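Long-range contacts in VP1 (Polyomavirus HPyV6, PDB 4PCG), which forms pentamers as the major capsid protein of the virus and probably takes part in attachment to host cells: residues G99-R105 with G240-T246; Y119-C123 with R263-V267. All coordinates share one frame; numbering follows the deposited sequence. Where two conformers were deposited one is given.

Contact 1 (G99-R105 with G240-T246); sequences GSAGYIR and GYAGNPT
A phenol ring is laid along Pro-245 by the first torsion of Tyr-103, which tucks CG between the backbone N and the carbonyl carbon (chi1 66°) and swings the ring back beside the proline although CB points away from segment 240-246. The motif beneath is a single parallel beta bridge joined to a type II beta turn, Tyr-241 to Asn-244, in a loop at one end of the jelly-roll. Tyr-103 uses both its backbone groups: its N donates to Asn-244 O (2.9 Å, 153° at the hydrogen), and its O accepts from Thr-246 N at 2.8 Å, so bonds to the residues before and after Pro-245 secure the bridge. A third bond, from Gly-240 N to Ala-101 O, ties the start of the loop to the 3-10 turn. Between these bonds Gly-102 brings bare backbone against backbone, its CA lying 3.1 Å from Asn-244 O.

One face of the phenol ring lies over Pro-245 N, near the rim, and Pro-245 CG approaches Tyr-103 OH at 3.5 Å. The same CG sits over a face of the Arg-105 guanidinium, 3.7 Å from NH2; Tyr-103 and Arg-105 thus both run alongside the proline and meet at its CG. Phe-49 of a neighbouring subunit stacks with Tyr-103, which places this small bridge at an interface within the pentamer. Thr-246 OG1 is hydrogen-bonded to Arg-255 NH1, while its CG2 rests against Ala-101 O.

Waters link the backbones where direct bonds are missing. One joins Arg-105 N to Thr-246 O; another accepts from Gly-243 N at 2.8 Å and lies 2.7 Å from Gly-99 O, to which it can donate.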
ATOM      1  N   GLY B  99       4.532  21.211  14.459  1.00 19.49           N
ATOM      2  CA  GLY B  99       5.573  22.140  14.965  1.00 21.66           C
ATOM      3  C   GLY B  99       6.238  21.649  16.245  1.00 23.29           C
ATOM      4  O   GLY B  99       7.311  22.130  16.612  1.00 22.81           O
ATOM      5  N   SER B 100       5.619  20.692  16.928  1.00 19.18           N
ATOM      6  CA  SER B 100       6.231  20.069  18.111  1.00 20.27           C
ATOM      7  C   SER B 100       7.576  19.416  17.792  1.00 19.94           C
ATOM      8  O   SER B 100       8.388  19.190  18.705  1.00 20.90           O
ATOM      9  CB  SER B 100       5.322  18.990  18.720  1.00 20.45           C
ATOM     10  OG  SER B 100       5.283  17.829  17.898  1.00 19.01           O
ATOM     11  N   ALA B 101       7.794  19.115  16.513  1.00 20.33           N
ATOM     12  CA  ALA B 101       8.988  18.399  16.047  1.00 22.18           C
ATOM     13  C   ALA B 101       9.998  19.322  15.380  1.00 20.23           C
ATOM     14  O   ALA B 101      10.993  18.846  14.818  1.00 22.06           O
ATOM     15  CB  ALA B 101       8.580  17.308  15.092  1.00 20.81           C
ATOM     16  N   GLY B 102       9.729  20.621  15.422  1.00 20.58           N
ATOM     17  CA  GLY B 102      10.583  21.643  14.801  1.00 20.74           C
ATOM     18  C   GLY B 102      10.093  21.967  13.406  1.00 22.60           C
ATOM     19  O   GLY B 102       8.999  21.532  12.994  1.00 22.50           O
ATOM     20  N   TYR B 103      10.901  22.676  12.646  1.00 21.92           N
ATOM     21  CA  TYR B 103      10.527  23.023  11.276  1.00 23.47           C
ATOM     22  C   TYR B 103      11.686  22.833  10.293  1.00 25.99           C
ATOM     23  O   TYR B 103      12.845  22.794  10.695  1.00 25.86           O
ATOM     24  CB  TYR B 103       9.952  24.424  11.214  1.00 26.40           C
ATOM     25  CG  TYR B 103      10.923  25.550  11.534  1.00 26.94           C
ATOM     26  CD1 TYR B 103      11.104  25.976  12.848  1.00 30.65           C
ATOM     27  CD2 TYR B 103      11.651  26.183  10.537  1.00 28.80           C
ATOM     28  CE1 TYR B 103      11.965  27.015  13.158  1.00 32.43           C
ATOM     29  CE2 TYR B 103      12.519  27.222  10.833  1.00 30.75           C
ATOM     30  CZ  TYR B 103      12.679  27.625  12.155  1.00 33.20           C
ATOM     31  OH  TYR B 103      13.534  28.630  12.484  1.00 35.67           O
ATOM     32  N   ILE B 104      11.359  22.665   9.019  1.00 23.98           N
ATOM     33  CA  ILE B 104      12.376  22.518   7.988  1.00 25.53           C
ATOM     34  C   ILE B 104      12.521  23.870   7.328  1.00 27.67           C
ATOM     35  O   ILE B 104      11.637  24.350   6.573  1.00 27.62           O
ATOM     36  CB  ILE B 104      12.035  21.446   6.943  1.00 28.26           C
ATOM     37  CG1 ILE B 104      11.712  20.117   7.611  1.00 29.02           C
ATOM     38  CG2 ILE B 104      13.208  21.284   5.959  1.00 29.53           C
ATOM     39  CD1 ILE B 104      11.198  19.053   6.651  1.00 30.93           C
ATOM     40  N   ARG B 105      13.637  24.528   7.618  1.00 27.03           N
ATOM     41  CA  ARG B 105      13.810  25.885   7.159  1.00 30.69           C
ATOM     42  C   ARG B 105      13.728  25.973   5.636  1.00 33.05           C
ATOM     43  O   ARG B 105      13.070  26.859   5.098  1.00 33.46           O
ATOM     44  CB  ARG B 105      15.147  26.448   7.663  1.00 32.63           C
ATOM     45  CG  ARG B 105      15.462  27.859   7.219  1.00 39.55           C
ATOM     46  CD  ARG B 105      16.681  28.386   7.970  1.00 41.19           C
ATOM     47  NE  ARG B 105      16.303  29.000   9.241  1.00 43.36           N
ATOM     48  CZ  ARG B 105      17.069  29.089  10.331  1.00 51.64           C
ATOM     49  NH1 ARG B 105      18.301  28.578  10.378  1.00 55.00           N
ATOM     50  NH2 ARG B 105      16.579  29.687  11.406  1.00 56.38           N
ATOM     51  N   GLY B 240      12.853  16.921  15.659  1.00 20.05           N
ATOM     52  CA  GLY B 240      13.642  18.006  16.206  1.00 20.59           C
ATOM     53  C   GLY B 240      13.011  18.545  17.482  1.00 26.47           C
ATOM     54  O   GLY B 240      12.148  17.892  18.114  1.00 22.60           O
ATOM     55  N   TYR B 241      13.468  19.731  17.848  1.00 25.68           N
ATOM     56  CA  TYR B 241      13.000  20.484  19.014  1.00 31.33           C
ATOM     57  C   TYR B 241      11.923  21.477  18.559  1.00 27.66           C
ATOM     58  O   TYR B 241      12.121  22.256  17.611  1.00 26.33           O
ATOM     59  CB  TYR B 241      14.175  21.315  19.596  1.00 31.26           C
ATOM     60  CG  TYR B 241      15.175  20.601  20.503  1.00 35.16           C
ATOM     61  CD1 TYR B 241      15.151  19.233  20.696  1.00 33.40           C
ATOM     62  CD2 TYR B 241      16.175  21.337  21.175  1.00 43.31           C
ATOM     63  CE1 TYR B 241      16.076  18.601  21.541  1.00 33.25           C
ATOM     64  CE2 TYR B 241      17.096  20.712  22.019  1.00 39.17           C
ATOM     65  CZ  TYR B 241      17.032  19.335  22.195  1.00 38.82           C
ATOM     66  OH  TYR B 241      17.920  18.676  23.019  1.00 42.40           O
ATOM     67  N   ALA B 242      10.820  21.533  19.286  1.00 30.10           N
ATOM     68  CA  ALA B 242       9.796  22.561  19.020  1.00 30.24           C
ATOM     69  C   ALA B 242      10.360  23.980  18.948  1.00 33.77           C
ATOM     70  O   ALA B 242      11.140  24.382  19.813  1.00 31.71           O
ATOM     71  CB  ALA B 242       8.696  22.474  20.069  1.00 32.96           C
ATOM     72  N   GLY B 243       9.983  24.714  17.896  1.00 28.92           N
ATOM     73  CA  GLY B 243      10.408  26.068  17.643  1.00 30.71           C
ATOM     74  C   GLY B 243      11.786  26.272  17.010  1.00 32.87           C
ATOM     75  O   GLY B 243      12.235  27.408  16.853  1.00 29.60           O
ATOM     76  N   ASN B 244      12.466  25.170  16.694  1.00 29.65           N
ATOM     77  CA  ASN B 244      13.806  25.170  16.093  1.00 29.38           C
ATOM     78  C   ASN B 244      13.802  24.500  14.727  1.00 26.53           C
ATOM     79  O   ASN B 244      12.980  23.611  14.479  1.00 23.62           O
ATOM     80  CB  ASN B 244      14.766  24.381  16.986  1.00 29.62           C
ATOM     81  CG  ASN B 244      15.120  25.125  18.260  1.00 37.73           C
ATOM     82  OD1 ASN B 244      14.676  26.238  18.475  1.00 38.93           O
ATOM     83  ND2 ASN B 244      15.966  24.514  19.094  1.00 38.75           N
ATOM     84  N   PRO B 245      14.734  24.898  13.854  1.00 28.15           N
ATOM     85  CA  PRO B 245      14.956  24.143  12.620  1.00 27.75           C
ATOM     86  C   PRO B 245      15.461  22.755  12.904  1.00 28.86           C
ATOM     87  O   PRO B 245      16.036  22.499  13.967  1.00 27.53           O
ATOM     88  CB  PRO B 245      16.026  24.951  11.876  1.00 28.86           C
ATOM     89  CG  PRO B 245      16.151  26.234  12.587  1.00 32.68           C
ATOM     90  CD  PRO B 245      15.648  26.042  13.979  1.00 29.17           C
ATOM     91  N   THR B 246      15.202  21.852  11.966  1.00 25.59           N
ATOM     92  CA  THR B 246      15.668  20.495  12.041  1.00 24.75           C
ATOM     93  C   THR B 246      15.860  19.965  10.620  1.00 22.70           C
ATOM     94  O   THR B 246      15.620  20.680   9.658  1.00 24.67           O
ATOM     95  CB  THR B 246      14.723  19.605  12.866  1.00 22.78           C
ATOM     96  OG1 THR B 246      15.360  18.351  13.157  1.00 25.65           O
ATOM     97  CG2 THR B 246      13.389  19.350  12.114  1.00 25.22           C
TER
HETATM   98  O   HOH W   1       8.337  24.458  15.628  1.00 34.44           O
HETATM   99  O   HOH W   2      13.850  29.430  14.842  1.00 40.64           O
HETATM  100  O   HOH W   3      15.974  23.241   8.698  1.00 26.74           O

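Contact 2 (Y119-C123 with R263-V267); sequences YFWAC and RFFRV
Arg-263 reaches Trp-121 across the interior of the jelly-roll beta-sandwich, where strands 117-124 and 256-274 face each other and meet through side chains. Its chain runs extended as far as CD and then bends at chi3 (-76°), and chi4 turns the guanidinium so that one face meets Trp-121. Trp-121 CB and CD1 lie over that face, CB near its rim; CD1 is 3.6 Å from NH1. The indole and guanidinium planes are 45° apart, a slanted crossing. Trp-121 CB points across to Arg-263 and Phe-265; chi1 of 64°, with CG between the backbone N and the carbonyl carbon, carries the indole off from there, and it packs on Phe-190 and Thr-90.

The buried cation is paired: NH2 forms a salt bridge with Asp-234 and NH1 a hydrogen bond with Thr-90 OG1, which would fix the rotation of the group.

Farther along, the Phe-265 ring packs between the strands. Cys-123 SG lies obliquely beside it, a sulfur-aromatic contact that is tentative because the cysteine was modelled in two conformers. Phe-265 CE2 is 3.9 Å from Ala-122 O, and CZ meets Trp-121 CB, also at 3.9 Å.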
ATOM      1  N   TYR B 119       7.325  -1.315  14.840  1.00 14.02           N
ATOM      2  CA  TYR B 119       6.075  -1.496  15.574  1.00 14.92           C
ATOM      3  C   TYR B 119       6.087  -2.966  16.027  1.00 14.19           C
ATOM      4  O   TYR B 119       6.240  -3.835  15.198  1.00 16.17           O
ATOM      5  CB  TYR B 119       4.875  -1.278  14.655  1.00 16.23           C
ATOM      6  CG  TYR B 119       4.920   0.042  13.893  1.00 14.33           C
ATOM      7  CD1 TYR B 119       4.361   1.172  14.442  1.00 21.04           C
ATOM      8  CD2 TYR B 119       5.539   0.152  12.662  1.00 17.37           C
ATOM      9  CE1 TYR B 119       4.406   2.386  13.781  1.00 23.04           C
ATOM     10  CE2 TYR B 119       5.583   1.372  11.991  1.00 16.29           C
ATOM     11  CZ  TYR B 119       5.016   2.486  12.559  1.00 19.09           C
ATOM     12  OH  TYR B 119       5.046   3.728  11.922  1.00 22.09           O
ATOM     13  N   PHE B 120       5.956  -3.222  17.315  1.00 13.86           N
ATOM     14  CA  PHE B 120       6.144  -4.573  17.829  1.00 14.25           C
ATOM     15  C   PHE B 120       5.324  -4.795  19.079  1.00 12.97           C
ATOM     16  O   PHE B 120       5.341  -3.973  19.995  1.00 14.12           O
ATOM     17  CB  PHE B 120       7.648  -4.822  18.126  1.00 13.75           C
ATOM     18  CG  PHE B 120       7.937  -6.186  18.702  1.00 13.90           C
ATOM     19  CD1 PHE B 120       7.858  -6.414  20.065  1.00 15.64           C
ATOM     20  CD2 PHE B 120       8.203  -7.251  17.865  1.00 13.78           C
ATOM     21  CE1 PHE B 120       8.041  -7.716  20.579  1.00 15.10           C
ATOM     22  CE2 PHE B 120       8.423  -8.512  18.359  1.00 14.94           C
ATOM     23  CZ  PHE B 120       8.345  -8.746  19.725  1.00 13.71           C
ATOM     24  N   TRP B 121       4.666  -5.951  19.142  1.00 12.14           N
ATOM     25  CA  TRP B 121       4.053  -6.403  20.364  1.00 13.62           C
ATOM     26  C   TRP B 121       4.243  -7.909  20.513  1.00 11.85           C
ATOM     27  O   TRP B 121       4.373  -8.645  19.531  1.00 13.99           O
ATOM     28  CB  TRP B 121       2.572  -6.007  20.433  1.00 14.08           C
ATOM     29  CG  TRP B 121       1.689  -6.638  19.379  1.00 13.88           C
ATOM     30  CD1 TRP B 121       1.284  -6.065  18.179  1.00 16.30           C
ATOM     31  CD2 TRP B 121       1.094  -7.957  19.411  1.00 15.11           C
ATOM     32  NE1 TRP B 121       0.469  -6.956  17.487  1.00 18.04           N
ATOM     33  CE2 TRP B 121       0.355  -8.118  18.214  1.00 19.12           C
ATOM     34  CE3 TRP B 121       1.130  -9.021  20.334  1.00 16.82           C
ATOM     35  CZ2 TRP B 121      -0.341  -9.301  17.915  1.00 24.01           C
ATOM     36  CZ3 TRP B 121       0.438 -10.202  20.031  1.00 20.26           C
ATOM     37  CH2 TRP B 121      -0.285 -10.328  18.831  1.00 22.37           C
ATOM     38  N   ALA B 122       4.287  -8.335  21.763  1.00 13.25           N
ATOM     39  CA  ALA B 122       4.317  -9.737  22.107  1.00 14.93           C
ATOM     40  C   ALA B 122       3.509  -9.983  23.376  1.00 13.46           C
ATOM     41  O   ALA B 122       3.484  -9.158  24.300  1.00 14.90           O
ATOM     42  CB  ALA B 122       5.744 -10.209  22.326  1.00 16.69           C
ATOM     43  N   CYS B 123       2.901 -11.173  23.405  1.00 13.64           N
ATOM     44  CA  CYS B 123       2.155 -11.682  24.570  0.50 14.51           C
ATOM     45  C   CYS B 123       2.577 -13.095  24.771  1.00 17.18           C
ATOM     46  O   CYS B 123       2.464 -13.893  23.847  1.00 18.26           O
ATOM     47  CB  CYS B 123       0.675 -11.799  24.296  0.50 17.20           C
ATOM     48  SG  CYS B 123      -0.180 -10.255  24.120  0.50 13.55           S
ATOM     49  N   ARG B 263       1.522   1.761  24.329  1.00 14.53           N
ATOM     50  CA  ARG B 263       0.777   0.712  23.633  1.00 14.32           C
ATOM     51  C   ARG B 263      -0.181   0.062  24.620  1.00 15.04           C
ATOM     52  O   ARG B 263       0.246  -0.478  25.656  1.00 15.26           O
ATOM     53  CB  ARG B 263       1.698  -0.361  23.033  1.00 13.58           C
ATOM     54  CG  ARG B 263       0.928  -1.532  22.424  1.00 14.06           C
ATOM     55  CD  ARG B 263       1.829  -2.543  21.744  1.00 13.22           C
ATOM     56  NE  ARG B 263       2.333  -2.106  20.424  1.00 15.67           N
ATOM     57  CZ  ARG B 263       1.656  -2.216  19.289  1.00 16.08           C
ATOM     58  NH1 ARG B 263       0.407  -2.716  19.273  1.00 17.04           N
ATOM     59  NH2 ARG B 263       2.203  -1.817  18.150  1.00 18.41           N
ATOM     60  N   PHE B 264      -1.473   0.160  24.303  1.00 15.28           N
ATOM     61  CA  PHE B 264      -2.532  -0.442  25.085  1.00 16.83           C
ATOM     62  C   PHE B 264      -2.626  -1.925  24.775  1.00 14.92           C
ATOM     63  O   PHE B 264      -2.526  -2.307  23.611  1.00 14.60           O
ATOM     64  CB  PHE B 264      -3.864   0.244  24.754  1.00 17.08           C
ATOM     65  CG  PHE B 264      -5.056  -0.347  25.436  1.00 16.01           C
ATOM     66  CD1 PHE B 264      -5.289  -0.123  26.786  1.00 20.32           C
ATOM     67  CD2 PHE B 264      -5.993  -1.098  24.718  1.00 17.59           C
ATOM     68  CE1 PHE B 264      -6.396  -0.658  27.427  1.00 20.86           C
ATOM     69  CE2 PHE B 264      -7.108  -1.621  25.350  1.00 16.37           C
ATOM     70  CZ  PHE B 264      -7.320  -1.394  26.697  1.00 17.18           C
ATOM     71  N   PHE B 265      -2.836  -2.732  25.819  1.00 16.43           N
ATOM     72  CA  PHE B 265      -3.175  -4.154  25.686  1.00 14.97           C
ATOM     73  C   PHE B 265      -4.426  -4.438  26.548  1.00 15.92           C
ATOM     74  O   PHE B 265      -4.546  -3.976  27.684  1.00 17.49           O
ATOM     75  CB  PHE B 265      -2.077  -5.084  26.226  1.00 15.54           C
ATOM     76  CG  PHE B 265      -0.774  -5.102  25.462  1.00 14.40           C
ATOM     77  CD1 PHE B 265       0.156  -4.069  25.588  1.00 14.92           C
ATOM     78  CD2 PHE B 265      -0.425  -6.203  24.692  1.00 15.67           C
ATOM     79  CE1 PHE B 265       1.385  -4.143  24.937  1.00 15.54           C
ATOM     80  CE2 PHE B 265       0.803  -6.281  24.042  1.00 19.87           C
ATOM     81  CZ  PHE B 265       1.720  -5.244  24.175  1.00 15.47           C
ATOM     82  N   ARG B 266      -5.345  -5.219  25.998  1.00 16.32           N
ATOM     83  CA  ARG B 266      -6.390  -5.861  26.753  1.00 16.13           C
ATOM     84  C   ARG B 266      -6.344  -7.320  26.353  1.00 16.70           C
ATOM     85  O   ARG B 266      -6.682  -7.675  25.231  1.00 16.31           O
ATOM     86  CB  ARG B 266      -7.774  -5.294  26.394  1.00 19.29           C
ATOM     87  CG  ARG B 266      -8.884  -5.931  27.199  1.00 20.89           C
ATOM     88  CD  ARG B 266     -10.251  -5.345  26.879  1.00 23.33           C
ATOM     89  NE  ARG B 266     -10.417  -4.033  27.487  1.00 22.25           N
ATOM     90  CZ  ARG B 266     -10.687  -2.885  26.868  1.00 26.67           C
ATOM     91  NH1 ARG B 266     -10.800  -1.773  27.599  1.00 27.04           N
ATOM     92  NH2 ARG B 266     -10.856  -2.813  25.560  1.00 23.46           N
ATOM     93  N   VAL B 267      -5.957  -8.167  27.292  1.00 16.69           N
ATOM     94  CA  VAL B 267      -5.782  -9.580  27.040  1.00 16.65           C
ATOM     95  C   VAL B 267      -6.938 -10.316  27.709  1.00 18.11           C
ATOM     96  O   VAL B 267      -7.283 -10.051  28.850  1.00 18.43           O
ATOM     97  CB  VAL B 267      -4.441 -10.096  27.596  1.00 16.61           C
ATOM     98  CG1 VAL B 267      -4.257 -11.582  27.283  1.00 16.80           C
ATOM     99  CG2 VAL B 267      -3.269  -9.296  27.059  1.00 17.77           C
TER

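Overall arrangement
Contacts 1 and 2 illustrate two ways the jelly-roll core of VP1, the part of the longer protein in this chain, is held together: backbone bridging between a short strand and a loop at one end, and side-chain packing in the sandwich interior. Their centres are 31 Å apart and their nearest atoms about 14 Å. Along the chain the segments alternate, 99-105, 119-123, 240-246, 263-267, and so interlock. Strand 227-239 connects them: it pairs antiparallel with both strands of contact 2 and then runs out into the loop of contact 1. A neighbouring subunit reaches eight residues of contact 1 but, at contact 2, only Phe-264 and Arg-266, which do not touch strand 119-123.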